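Local coordinates for chalcone-flavanone isomerase family protein (Arabidopsis thaliana, PDB 4DOO), which binds fatty acids, preferentially saturated ones, and may take part in alpha-linolenic acid metabolism in the plastid, at residues E109-G112 with N113-K117; G96-I100 with R101-N105; V158-G162 with N163-S167; A63-P66 with A67-R71. One frame throughout, in Å; residues are numbered along the deposited sequence.

Contact 1 (E109-G112 with N113-K117); sequences ESVG and NRLKK. With DAO (lauric acid), chain C.
V111 and L115 stand one turn apart on helix 100-118 of the chalcone-isomerase-like domain of this fatty-acid-binding protein and point the same way, the i to i+4 pairing that gives an alpha helix an apolar side. L115 CB lies against the turn before it, 3.6 Å from V111 O. CG is anti to the carbonyl carbon (chi1 -72°), which swings it back over that same oxygen, with L115 CG 3.3 Å from V111 O. The branch then sends CD1 alongside the valine, L115 CD1 lying 4.0 Å from V111 CG1. Both residues are buried: L115 also touches L126 and L127 of helix 124-131 and L172 and S176 of helix 171-182, while V111 meets L127 and F130. Without CG and its two methyls, as with an alanine here, V111 CG1 would probably lose its partner along the helix and a gap would open toward the two flanking helices. In the backbone beneath, L115 N donates to V111 O over 2.9 Å.

E109, N113 and K116 are exposed and polar. The bend of R114 at chi2 (-60°) helps carry its guanidinium to D179 of helix 171-182, where NE forms a salt bridge; NH1 makes a weak hydrogen bond to OD1 of N113. Serine suits position 110 because a short side chain ends in a hydroxyl that can donate to a carboxylate. Y43 OH and R30 NE also bond the bound lauric acid, and S110 OG donates to its carboxylate oxygen O1 over 2.8 Å.

Contact 2 (G96-I100 with R101-N105); sequences GKLNI and RSVRN
OD1 of N99 accepts from the backbone N of S102 over 2.6 Å, a side-chain N-cap at the start of helix 100-118. The bond is fairly straight at the hydrogen (162°), yet the donor stands above the plane of the asparagine carbonyl. N99 CG sits between its own N and carbonyl carbon (chi1 73°), which curls the short amide back toward the first turn. Asparagine suits the place because its oxygen can satisfy an N-H that has no earlier helical carbonyl to use. The main chain carries on from there: V103 N donates to N99 O over 3.0 Å, and R104 N to I100 O. The same OD1 lies over one face of the R101 guanidinium, 3.8 Å above its plane.

I100 covers one face of the R104 guanidinium with CG1; the approach is so close that its exact spacing is doubtful. R104 NH2 is bonded to F134 O. On the ligand side, L98 CB rests 4.0 Å from V103 CG2, and L98, I100 and V103 all line lauric acid pockets. The contact thus divides its chemistry: the amide oxygen of N99 caps the helix start, where the helix dipole would probably favour a partly negative oxygen, while aliphatic branches meet the fatty acids.

Contact 3 (V158-G162 with N163-S167); sequences VAIEG and NHVGS
The imidazole of H164 is approached obliquely by V158 O, which lies 4.0 Å from H164 CD2. Over one face of the ring, toward its rim, stands the backbone N of G166. At the edge and in the plane is S167 OG, hydrogen-bonded to H164 NE2 over 3.1 Å, with either group able to donate; that hydroxyl is also bonded to S157 OG, which probably limits the ring's rotation.

V165, the next residue, meets the side chains of V158 and I160. Its CG2 approaches CB of V158 at 3.7 Å, and its CG1 lies 4.1 Å from CG1 of I160. Beta-branched residues suit these extended strands, and V158 carries the apolar side inward onto L133, F134, I146 and L148.

These side chains belong to the beta hairpin of strands 155-160 and 163-169, closed by a type I' turn from I160 to N163. I160 N donates to N163 O over 2.8 Å, and N163 N returns a bond to I160 O. Further along, V165 N reaches V158 O in the carbonyl plane, nearly straight at 178°, whereas V158 N donates to G166 O. V165 and G166 therefore both face V158, a beta bulge on the outermost strand. G162 in the turn (phi 86°) and G166 in the bulge (phi 152°) adopt backbone angles at which a CB would strike the preceding carbonyl oxygen.

Contact 4 (A63-P66 with A67-R71); sequences ANLP and ASEIR
A67 follows P66 directly and begins the short helix 67-71; its small CB turns away from 63-66 and packs on F204. S68 comes next, its OG no nearer than 4.1 Å to P66 CG.

E69 does more. Its CG, anti to the carbonyl carbon (chi1 -77°), starts the chain toward P66, and the extended chi2 carries it along the proline ring, where E69 OE2 lies 3.4 Å from P66 CG. The other oxygen leans to L65, E69 OE1 being 3.7 Å from L65 CD2. The methylenes of glutamate can lie on apolar groups while its charge stays at the exposed surface. A glycine in place of P66 has no ring, and the E69 carboxylate would probably be set free to turn. In the backbone, E69 N makes a weak bond to P66 O.

I70 is the buried member of the group. Its CG1 packs on L65 CB at 4.0 Å, and its backbone N donates to P66 O over 3.0 Å, so the carbonyl of this N-cap residue serves two donors. Proline suits the N-cap because its ring holds phi near the -75° found here, and no helical N-H bond is lost at that position.

R71, the last residue of the helix, forms salt bridges to D197 and E193 of helix 189-202, while I70 touches F204 and Y62. The short helix thus lies between helices 51-61 and 76-82 in sequence and is fastened to helix 189-202 in space.

Contacts 1 and 2 share helix 100-118: contact 2 forms its capped start, and contact 1 lies on the later turns, their centres about 18 Å apart. Both are partly buried and reach lauric acid, contact 1 with a hydroxyl at the carboxylate and contact 2 with aliphatic branches. Contact 3 is a surface hairpin at the sheet's edge, held chiefly by backbone bonds, though the side chain of I160 comes within about 4 Å of a bound fatty acid. Contact 4, also on the surface, lies on the opposite side of the chain's centre from contacts 2 and 3. Like contact 2 it begins a helix, but a proline stands where contact 2 uses a capping asparagine.

Contact 1 (E109-G112 with N113-K117)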
# COMPACT_ATOMS: atom_id res chain seq x y z
N GLU A 109 13.63 -0.98 -7.78
CA GLU A 109 14.50 -0.40 -6.76
C GLU A 109 13.79 -0.30 -5.41
O GLU A 109 14.31 -0.77 -4.39
CB GLU A 109 14.98 0.99 -7.18
CG GLU A 109 16.12 1.54 -6.33
CD GLU A 109 16.69 2.84 -6.88
OE1 GLU A 109 15.98 3.87 -6.85
OE2 GLU A 109 17.85 2.83 -7.35
N SER A 110 12.60 0.31 -5.39
CA SER A 110 11.86 0.48 -4.14
C SER A 110 11.47 -0.87 -3.52
O SER A 110 11.73 -1.11 -2.35
CB SER A 110 10.60 1.32 -4.39
OG SER A 110 9.73 0.69 -5.31
N VAL A 111 10.85 -1.73 -4.31
CA VAL A 111 10.46 -3.04 -3.81
C VAL A 111 11.72 -3.85 -3.50
O VAL A 111 11.78 -4.55 -2.49
CB VAL A 111 9.59 -3.80 -4.84
CG1 VAL A 111 9.32 -5.21 -4.36
CG2 VAL A 111 8.27 -3.05 -5.04
N GLY A 112 12.72 -3.74 -4.37
CA GLY A 112 13.97 -4.45 -4.16
C GLY A 112 14.63 -4.07 -2.85
O GLY A 112 15.09 -4.93 -2.10
N ASN A 113 14.69 -2.77 -2.57
CA ASN A 113 15.29 -2.25 -1.34
C ASN A 113 14.63 -2.90 -0.13
O ASN A 113 15.30 -3.28 0.84
CB ASN A 113 15.12 -0.72 -1.28
CG ASN A 113 15.51 -0.12 0.08
OD1 ASN A 113 14.77 -0.24 1.07
ND2 ASN A 113 16.66 0.54 0.13
N ARG A 114 13.31 -3.06 -0.19
CA ARG A 114 12.57 -3.65 0.92
C ARG A 114 12.75 -5.16 1.02
O ARG A 114 12.83 -5.70 2.13
CB ARG A 114 11.09 -3.29 0.81
CG ARG A 114 10.80 -1.81 1.08
CD ARG A 114 11.25 -1.40 2.48
NE ARG A 114 10.81 -0.05 2.85
CZ ARG A 114 11.31 1.07 2.36
NH1 ARG A 114 12.29 1.04 1.47
NH2 ARG A 114 10.84 2.24 2.77
N LEU A 115 12.82 -5.85 -0.12
CA LEU A 115 13.00 -7.29 -0.11
C LEU A 115 14.32 -7.70 0.54
O LEU A 115 14.37 -8.68 1.28
CB LEU A 115 12.95 -7.84 -1.54
CG LEU A 115 11.57 -7.86 -2.21
CD1 LEU A 115 11.69 -8.37 -3.63
CD2 LEU A 115 10.63 -8.74 -1.39
N LYS A 116 15.39 -6.95 0.28
CA LYS A 116 16.68 -7.28 0.87
C LYS A 116 16.70 -6.86 2.34
O LYS A 116 17.48 -7.38 3.14
CB LYS A 116 17.82 -6.57 0.14
CG LYS A 116 19.19 -6.98 0.67
CD LYS A 116 20.29 -6.04 0.24
CE LYS A 116 21.62 -6.45 0.87
NZ LYS A 116 22.68 -5.43 0.66
N LYS A 117 15.84 -5.91 2.68
CA LYS A 117 15.75 -5.40 4.04
C LYS A 117 15.08 -6.43 4.94
O LYS A 117 15.45 -6.56 6.11
CB LYS A 117 14.92 -4.11 4.06
CG LYS A 117 15.04 -3.31 5.34
CD LYS A 117 16.04 -2.17 5.19
CE LYS A 117 15.56 -1.16 4.16
NZ LYS A 117 16.47 0.02 4.06
O1 DAO C . 8.09 2.71 -6.37
O2 DAO C . 6.12 3.65 -6.02
C1 DAO C . 6.87 2.65 -6.05
C2 DAO C . 6.29 1.29 -5.71
C3 DAO C . 5.32 0.86 -6.80
C4 DAO C . 4.85 -0.58 -6.58
C5 DAO C . 3.66 -0.92 -7.48
C6 DAO C . 4.11 -1.27 -8.90
C7 DAO C . 3.02 -0.99 -9.91
C8 DAO C . 3.61 -0.90 -11.31
C9 DAO C . 2.58 -0.46 -12.33
C10 DAO C . 3.18 -0.46 -13.73
C11 DAO C . 2.10 -0.73 -14.78
C12 DAO C . 2.65 -0.51 -16.17

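Contact 2 (G96-I100 with R101-N105)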
# COMPACT_ATOMS: atom_id res chain seq x y z
N GLY A 96 1.64 12.57 -16.08
CA GLY A 96 1.24 12.14 -17.41
C GLY A 96 2.32 11.73 -18.40
O GLY A 96 1.99 11.33 -19.52
N LYS A 97 3.58 11.80 -18.02
CA LYS A 97 4.66 11.45 -18.94
C LYS A 97 5.57 10.32 -18.47
O LYS A 97 6.78 10.35 -18.69
CB LYS A 97 5.49 12.69 -19.26
CG LYS A 97 4.75 13.69 -20.15
CD LYS A 97 5.21 15.13 -19.91
CE LYS A 97 4.78 15.61 -18.53
NZ LYS A 97 5.08 17.06 -18.31
N LEU A 98 4.98 9.30 -17.85
CA LEU A 98 5.74 8.15 -17.37
C LEU A 98 6.02 7.20 -18.53
O LEU A 98 5.21 7.07 -19.44
CB LEU A 98 4.95 7.40 -16.30
CG LEU A 98 4.66 8.10 -14.97
CD1 LEU A 98 3.68 7.27 -14.16
CD2 LEU A 98 5.97 8.31 -14.21
N ASN A 99 7.18 6.55 -18.50
CA ASN A 99 7.50 5.59 -19.54
C ASN A 99 7.74 4.25 -18.84
O ASN A 99 8.37 4.20 -17.78
CB ASN A 99 8.73 6.04 -20.35
CG ASN A 99 10.02 5.90 -19.59
OD1 ASN A 99 10.55 4.80 -19.44
ND2 ASN A 99 10.55 7.02 -19.11
N ILE A 100 7.20 3.19 -19.43
CA ILE A 100 7.29 1.84 -18.87
C ILE A 100 8.66 1.43 -18.35
O ILE A 100 8.75 0.82 -17.29
CB ILE A 100 6.81 0.80 -19.90
CG1 ILE A 100 6.75 -0.59 -19.25
CG2 ILE A 100 7.73 0.78 -21.11
CD1 ILE A 100 5.76 -0.69 -18.11
N ARG A 101 9.71 1.76 -19.09
CA ARG A 101 11.07 1.40 -18.68
C ARG A 101 11.46 2.09 -17.38
O ARG A 101 11.98 1.46 -16.46
CB ARG A 101 12.06 1.77 -19.78
CG ARG A 101 11.85 1.01 -21.09
CD ARG A 101 12.74 1.55 -22.20
NE ARG A 101 12.41 2.94 -22.53
CZ ARG A 101 11.29 3.32 -23.12
NH1 ARG A 101 10.37 2.42 -23.47
NH2 ARG A 101 11.07 4.60 -23.37
N SER A 102 11.21 3.39 -17.30
CA SER A 102 11.53 4.17 -16.12
C SER A 102 10.77 3.62 -14.91
O SER A 102 11.35 3.44 -13.84
CB SER A 102 11.17 5.64 -16.33
OG SER A 102 11.53 6.42 -15.21
N VAL A 103 9.48 3.35 -15.10
CA VAL A 103 8.65 2.83 -14.02
C VAL A 103 9.16 1.49 -13.50
O VAL A 103 9.27 1.29 -12.29
CB VAL A 103 7.18 2.70 -14.48
CG1 VAL A 103 6.38 1.93 -13.46
CG2 VAL A 103 6.59 4.09 -14.68
N ARG A 104 9.47 0.57 -14.41
CA ARG A 104 9.96 -0.75 -14.01
C ARG A 104 11.22 -0.63 -13.16
O ARG A 104 11.35 -1.30 -12.13
CB ARG A 104 10.24 -1.61 -15.24
CG ARG A 104 8.98 -2.22 -15.82
CD ARG A 104 9.19 -2.86 -17.18
NE ARG A 104 7.96 -3.51 -17.62
CZ ARG A 104 7.57 -3.60 -18.89
NH1 ARG A 104 8.32 -3.08 -19.86
NH2 ARG A 104 6.43 -4.21 -19.18
N ASN A 105 12.14 0.23 -13.58
CA ASN A 105 13.37 0.43 -12.83
C ASN A 105 13.07 1.01 -11.45
O ASN A 105 13.71 0.66 -10.46
CB ASN A 105 14.31 1.36 -13.60
CG ASN A 105 15.08 0.64 -14.69
OD1 ASN A 105 14.65 -0.39 -15.20
ND2 ASN A 105 16.23 1.20 -15.07

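Contact 3 (V158-G162 with N163-S167)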
# COMPACT_ATOMS: atom_id res chain seq x y z
N VAL A 158 -2.63 -8.36 -8.12
CA VAL A 158 -2.59 -7.08 -8.80
C VAL A 158 -3.64 -6.98 -9.90
O VAL A 158 -3.80 -7.90 -10.71
CB VAL A 158 -1.21 -6.82 -9.44
CG1 VAL A 158 -1.21 -5.44 -10.12
CG2 VAL A 158 -0.12 -6.92 -8.39
N ALA A 159 -4.34 -5.86 -9.93
CA ALA A 159 -5.35 -5.60 -10.94
C ALA A 159 -5.05 -4.23 -11.55
O ALA A 159 -4.75 -3.27 -10.83
CB ALA A 159 -6.73 -5.61 -10.32
N ILE A 160 -5.11 -4.16 -12.87
CA ILE A 160 -4.85 -2.91 -13.58
C ILE A 160 -6.10 -2.52 -14.36
O ILE A 160 -6.64 -3.32 -15.13
CB ILE A 160 -3.65 -3.07 -14.55
CG1 ILE A 160 -2.39 -3.42 -13.74
CG2 ILE A 160 -3.42 -1.79 -15.33
CD1 ILE A 160 -1.15 -3.63 -14.59
N GLU A 161 -6.58 -1.30 -14.12
CA GLU A 161 -7.78 -0.79 -14.76
C GLU A 161 -8.95 -1.76 -14.58
O GLU A 161 -9.77 -1.93 -15.48
CB GLU A 161 -7.53 -0.52 -16.25
CG GLU A 161 -6.56 0.63 -16.51
CD GLU A 161 -7.11 2.00 -16.11
OE1 GLU A 161 -7.51 2.17 -14.94
OE2 GLU A 161 -7.12 2.91 -16.96
N GLY A 162 -9.01 -2.39 -13.41
CA GLY A 162 -10.09 -3.31 -13.11
C GLY A 162 -9.89 -4.75 -13.57
O GLY A 162 -10.72 -5.61 -13.29
N ASN A 163 -8.78 -5.01 -14.25
CA ASN A 163 -8.50 -6.36 -14.75
C ASN A 163 -7.39 -7.04 -13.95
O ASN A 163 -6.27 -6.54 -13.88
CB ASN A 163 -8.10 -6.30 -16.23
CG ASN A 163 -9.16 -5.63 -17.09
OD1 ASN A 163 -10.34 -5.98 -17.02
ND2 ASN A 163 -8.75 -4.68 -17.91
N HIS A 164 -7.70 -8.19 -13.36
CA HIS A 164 -6.72 -8.94 -12.59
C HIS A 164 -5.61 -9.41 -13.54
O HIS A 164 -5.89 -9.97 -14.60
CB HIS A 164 -7.39 -10.14 -11.92
CG HIS A 164 -6.45 -11.07 -11.23
ND1 HIS A 164 -5.80 -12.10 -11.88
CD2 HIS A 164 -6.05 -11.15 -9.93
CE1 HIS A 164 -5.06 -12.77 -11.02
NE2 HIS A 164 -5.19 -12.21 -9.84
N VAL A 165 -4.36 -9.17 -13.16
CA VAL A 165 -3.23 -9.56 -14.00
C VAL A 165 -2.39 -10.69 -13.44
O VAL A 165 -1.55 -11.25 -14.15
CB VAL A 165 -2.30 -8.36 -14.27
CG1 VAL A 165 -3.06 -7.27 -15.01
CG2 VAL A 165 -1.73 -7.83 -12.96
N GLY A 166 -2.60 -11.04 -12.18
CA GLY A 166 -1.83 -12.13 -11.60
C GLY A 166 -1.64 -12.01 -10.11
O GLY A 166 -2.01 -11.01 -9.50
N SER A 167 -1.06 -13.05 -9.51
CA SER A 167 -0.83 -13.07 -8.08
C SER A 167 0.50 -13.74 -7.77
O SER A 167 1.05 -14.47 -8.59
CB SER A 167 -1.94 -13.84 -7.36
OG SER A 167 -3.23 -13.37 -7.71

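Contact 4 (A63-P66 with A67-R71)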
# COMPACT_ATOMS: atom_id res chain seq x y z
N ALA A 63 -6.36 -6.32 23.78
CA ALA A 63 -7.63 -6.44 24.49
C ALA A 63 -7.86 -5.38 25.55
O ALA A 63 -6.96 -5.02 26.32
CB ALA A 63 -7.73 -7.83 25.11
N ASN A 64 -9.09 -4.86 25.58
CA ASN A 64 -9.52 -3.86 26.54
C ASN A 64 -8.74 -2.56 26.58
O ASN A 64 -8.81 -1.82 27.56
CB ASN A 64 -9.55 -4.46 27.95
CG ASN A 64 -10.31 -5.75 28.01
OD1 ASN A 64 -11.43 -5.85 27.49
ND2 ASN A 64 -9.73 -6.76 28.64
N LEU A 65 -8.00 -2.25 25.52
CA LEU A 65 -7.23 -1.02 25.50
C LEU A 65 -7.94 0.02 24.63
O LEU A 65 -8.52 -0.32 23.61
CB LEU A 65 -5.82 -1.26 24.97
CG LEU A 65 -4.99 -2.30 25.71
CD1 LEU A 65 -3.66 -2.50 25.00
CD2 LEU A 65 -4.77 -1.85 27.15
N PRO A 66 -7.91 1.29 25.05
CA PRO A 66 -8.55 2.35 24.28
C PRO A 66 -7.69 2.67 23.06
O PRO A 66 -6.50 2.37 23.04
CB PRO A 66 -8.63 3.51 25.28
CG PRO A 66 -7.40 3.31 26.10
CD PRO A 66 -7.40 1.81 26.33
N ALA A 67 -8.31 3.29 22.05
CA ALA A 67 -7.61 3.64 20.82
C ALA A 67 -6.30 4.38 21.06
O ALA A 67 -5.27 4.05 20.46
CB ALA A 67 -8.54 4.48 19.93
N SER A 68 -6.32 5.38 21.93
CA SER A 68 -5.12 6.16 22.22
C SER A 68 -3.96 5.29 22.72
O SER A 68 -2.80 5.53 22.40
CB SER A 68 -5.43 7.26 23.24
OG SER A 68 -5.79 6.70 24.49
N GLU A 69 -4.28 4.28 23.53
CA GLU A 69 -3.24 3.40 24.05
C GLU A 69 -2.76 2.41 23.00
O GLU A 69 -1.61 2.00 23.00
CB GLU A 69 -3.73 2.67 25.30
CG GLU A 69 -3.73 3.55 26.54
CD GLU A 69 -4.28 2.85 27.77
OE1 GLU A 69 -3.94 1.67 27.97
OE2 GLU A 69 -5.03 3.49 28.53
N ILE A 70 -3.66 2.02 22.11
CA ILE A 70 -3.29 1.09 21.04
C ILE A 70 -2.33 1.83 20.12
O ILE A 70 -1.26 1.32 19.78
CB ILE A 70 -4.52 0.65 20.23
CG1 ILE A 70 -5.44 -0.21 21.10
CG2 ILE A 70 -4.08 -0.11 18.98
CD1 ILE A 70 -6.80 -0.49 20.48
N ARG A 71 -2.72 3.04 19.73
CA ARG A 71 -1.90 3.88 18.85
C ARG A 71 -0.59 4.25 19.53
O ARG A 71 0.45 4.35 18.88
CB ARG A 71 -2.68 5.15 18.49
CG ARG A 71 -1.95 6.09 17.53
CD ARG A 71 -1.83 5.48 16.13
NE ARG A 71 -1.45 6.51 15.16
CZ ARG A 71 -0.21 6.89 14.90
NH1 ARG A 71 0.81 6.31 15.53
NH2 ARG A 71 0.02 7.86 14.03